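Local coordinates for zinc chaperone AztD (Citrobacter koseri, PDB 6CMK), which binds zinc in the periplasm and hands one zinc ion directly to the solute-binding protein AztC of the AztABCD transport system, at residues Lys122-Phe127 with Gln136-Glu141. Sequence-based numbering, arbitrary orientation.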
loop_
_atom_site.group_PDB
_atom_site.type_symbol
_atom_site.label_atom_id
_atom_site.label_comp_id
_atom_site.label_asym_id
_atom_site.label_seq_id
_atom_site.Cartn_x
_atom_site.Cartn_y
_atom_site.Cartn_z
ATOM N N LYS B 122 -13.959 -21.749 22.871
ATOM C CA LYS B 122 -13.353 -23.072 22.883
ATOM C C LYS B 122 -12.547 -23.319 21.613
ATOM O O LYS B 122 -13.070 -23.215 20.500
ATOM C CB LYS B 122 -14.438 -24.134 23.050
ATOM C CG LYS B 122 -15.033 -24.142 24.457
ATOM C CD LYS B 122 -16.384 -24.856 24.546
ATOM C CE LYS B 122 -17.554 -23.871 24.480
ATOM N NZ LYS B 122 -18.762 -24.324 25.229
ATOM N N LYS B 123 -11.261 -23.644 21.793
ATOM C CA LYS B 123 -10.340 -24.049 20.729
ATOM C C LYS B 123 -10.244 -23.030 19.593
ATOM O O LYS B 123 -10.590 -23.342 18.443
ATOM C CB LYS B 123 -10.753 -25.414 20.165
ATOM C CG LYS B 123 -10.355 -26.585 21.058
ATOM C CD LYS B 123 -10.806 -27.925 20.486
ATOM C CE LYS B 123 -12.043 -28.457 21.197
ATOM N NZ LYS B 123 -11.787 -28.755 22.636
ATOM N N PRO B 124 -9.763 -21.817 19.851
ATOM C CA PRO B 124 -9.553 -20.885 18.739
ATOM C C PRO B 124 -8.657 -21.521 17.688
ATOM O O PRO B 124 -7.681 -22.206 18.007
ATOM C CB PRO B 124 -8.904 -19.666 19.402
ATOM C CG PRO B 124 -8.344 -20.161 20.675
ATOM C CD PRO B 124 -9.274 -21.265 21.124
ATOM N N GLY B 125 -9.043 -21.339 16.430
ATOM C CA GLY B 125 -8.325 -21.911 15.316
ATOM C C GLY B 125 -7.893 -20.851 14.329
ATOM O O GLY B 125 -7.152 -19.939 14.694
ATOM N N HIS B 126 -8.385 -20.933 13.093
ATOM C CA HIS B 126 -7.857 -20.097 12.021
ATOM C C HIS B 126 -8.215 -18.631 12.207
ATOM O O HIS B 126 -9.345 -18.274 12.544
ATOM C CB HIS B 126 -8.355 -20.592 10.668
ATOM C CG HIS B 126 -7.636 -21.813 10.188
ATOM N ND1 HIS B 126 -6.772 -21.794 9.115
ATOM C CD2 HIS B 126 -7.623 -23.083 10.659
ATOM C CE1 HIS B 126 -6.272 -23.003 8.935
ATOM N NE2 HIS B 126 -6.772 -23.804 9.858
ATOM N N PHE B 127 -7.220 -17.787 11.981
ATOM C CA PHE B 127 -7.339 -16.341 12.054
ATOM C C PHE B 127 -7.161 -15.792 10.648
ATOM O O PHE B 127 -6.237 -16.198 9.937
ATOM C CB PHE B 127 -6.275 -15.777 13.000
ATOM C CG PHE B 127 -6.143 -14.285 12.969
ATOM C CD1 PHE B 127 -5.356 -13.660 12.011
ATOM C CD2 PHE B 127 -6.764 -13.504 13.932
ATOM C CE1 PHE B 127 -5.231 -12.287 11.999
ATOM C CE2 PHE B 127 -6.627 -12.128 13.921
ATOM C CZ PHE B 127 -5.860 -11.524 12.958
ATOM N N GLN B 136 -11.966 -14.395 13.561
ATOM C CA GLN B 136 -11.334 -15.424 14.375
ATOM C C GLN B 136 -12.278 -16.619 14.470
ATOM O O GLN B 136 -13.425 -16.473 14.914
ATOM C CB GLN B 136 -10.985 -14.885 15.766
ATOM C CG GLN B 136 -10.414 -15.933 16.718
ATOM C CD GLN B 136 -9.067 -16.430 16.241
ATOM O OE1 GLN B 136 -8.136 -15.643 16.066
ATOM N NE2 GLN B 136 -8.955 -17.729 16.018
ATOM N N TRP B 137 -11.799 -17.783 14.045
ATOM C CA TRP B 137 -12.550 -19.028 14.145
ATOM C C TRP B 137 -12.328 -19.688 15.498
ATOM O O TRP B 137 -11.239 -19.619 16.077
ATOM C CB TRP B 137 -12.132 -19.992 13.037
ATOM C CG TRP B 137 -13.072 -21.138 12.855
ATOM C CD1 TRP B 137 -13.032 -22.354 13.478
ATOM C CD2 TRP B 137 -14.196 -21.170 11.978
ATOM N NE1 TRP B 137 -14.078 -23.143 13.041
ATOM C CE2 TRP B 137 -14.805 -22.433 12.119
ATOM C CE3 TRP B 137 -14.753 -20.245 11.085
ATOM C CZ2 TRP B 137 -15.935 -22.797 11.397
ATOM C CZ3 TRP B 137 -15.886 -20.611 10.371
ATOM C CH2 TRP B 137 -16.456 -21.880 10.529
ATOM N N PHE B 138 -13.375 -20.347 15.997
ATOM C CA PHE B 138 -13.289 -21.149 17.216
ATOM C C PHE B 138 -13.823 -22.538 16.899
ATOM O O PHE B 138 -15.018 -22.698 16.632
ATOM C CB PHE B 138 -14.068 -20.511 18.375
ATOM C CG PHE B 138 -13.429 -19.264 18.912
ATOM C CD1 PHE B 138 -13.679 -18.041 18.318
ATOM C CD2 PHE B 138 -12.573 -19.316 19.998
ATOM C CE1 PHE B 138 -13.089 -16.889 18.796
ATOM C CE2 PHE B 138 -11.983 -18.171 20.488
ATOM C CZ PHE B 138 -12.239 -16.949 19.879
ATOM N N ASP B 139 -12.935 -23.534 16.932
ATOM C CA ASP B 139 -13.290 -24.898 16.558
ATOM C C ASP B 139 -14.357 -25.503 17.460
ATOM O O ASP B 139 -15.053 -26.432 17.033
ATOM C CB ASP B 139 -12.050 -25.789 16.590
ATOM C CG ASP B 139 -11.071 -25.490 15.467
ATOM O OD1 ASP B 139 -11.382 -24.677 14.568
ATOM O OD2 ASP B 139 -9.971 -26.080 15.488
ATOM N N GLY B 140 -14.494 -25.023 18.696
ATOM C CA GLY B 140 -15.453 -25.576 19.634
ATOM C C GLY B 140 -16.694 -24.740 19.844
ATOM O O GLY B 140 -17.503 -25.070 20.721
ATOM N N GLU B 141 -16.882 -23.676 19.073
ATOM C CA GLU B 141 -18.028 -22.795 19.199
ATOM C C GLU B 141 -18.865 -22.901 17.934
ATOM O O GLU B 141 -18.385 -23.327 16.884
ATOM C CB GLU B 141 -17.595 -21.340 19.433
ATOM C CG GLU B 141 -16.720 -21.114 20.666
ATOM C CD GLU B 141 -17.466 -21.258 21.970
ATOM O OE1 GLU B 141 -18.703 -21.078 21.973
ATOM O OE2 GLU B 141 -16.811 -21.554 22.992
HETATM O O HOH W 1 -9.973 -23.363 12.579
#
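Q136 reaches across to G125 and F127 with both ends of its amide. P124 pairs with F138 and F127 with Q136, both as antiparallel non-hydrogen-bonded pairs, and the one-residue shift between them is a beta bulge: W137 alone faces G125 and H126, its O accepting from G125 N and its N donating to H126 O. With CG anti to the backbone N (chi1 176°) and a bend at chi2, the Q136 amide bonds at this bulge; NE2 donates to G125 O (3.1 Å), lying well above that carbonyl plane, and more straightly to W137 O (3.0 Å), which two donors thus grip. OE1 meets the edge of the F127 ring at CD2 (3.3 Å) and is buried without a polar partner. At the other end K122 lies against the type I turn F138-E141: its O accepts from G140 N (2.9 Å) and sits in plane at the F138 ring edge, while K123 O receives D139 N. P124 CB packs on F138 CE2 (3.6 Å). A water links H126 N to D139 OD1; D139 OD2 bonds to H169 ND1, a second-shell carboxylate behind the zinc that H126 NE2 binds together with H169 and H216. The hairpin 124-130/133-138 forms the first two strands of a four-stranded propeller blade: strand 143-148 continues the sheet beyond 133-138, and P124, F127 and Q136 pack against I82 of strand 78-83 in the preceding blade.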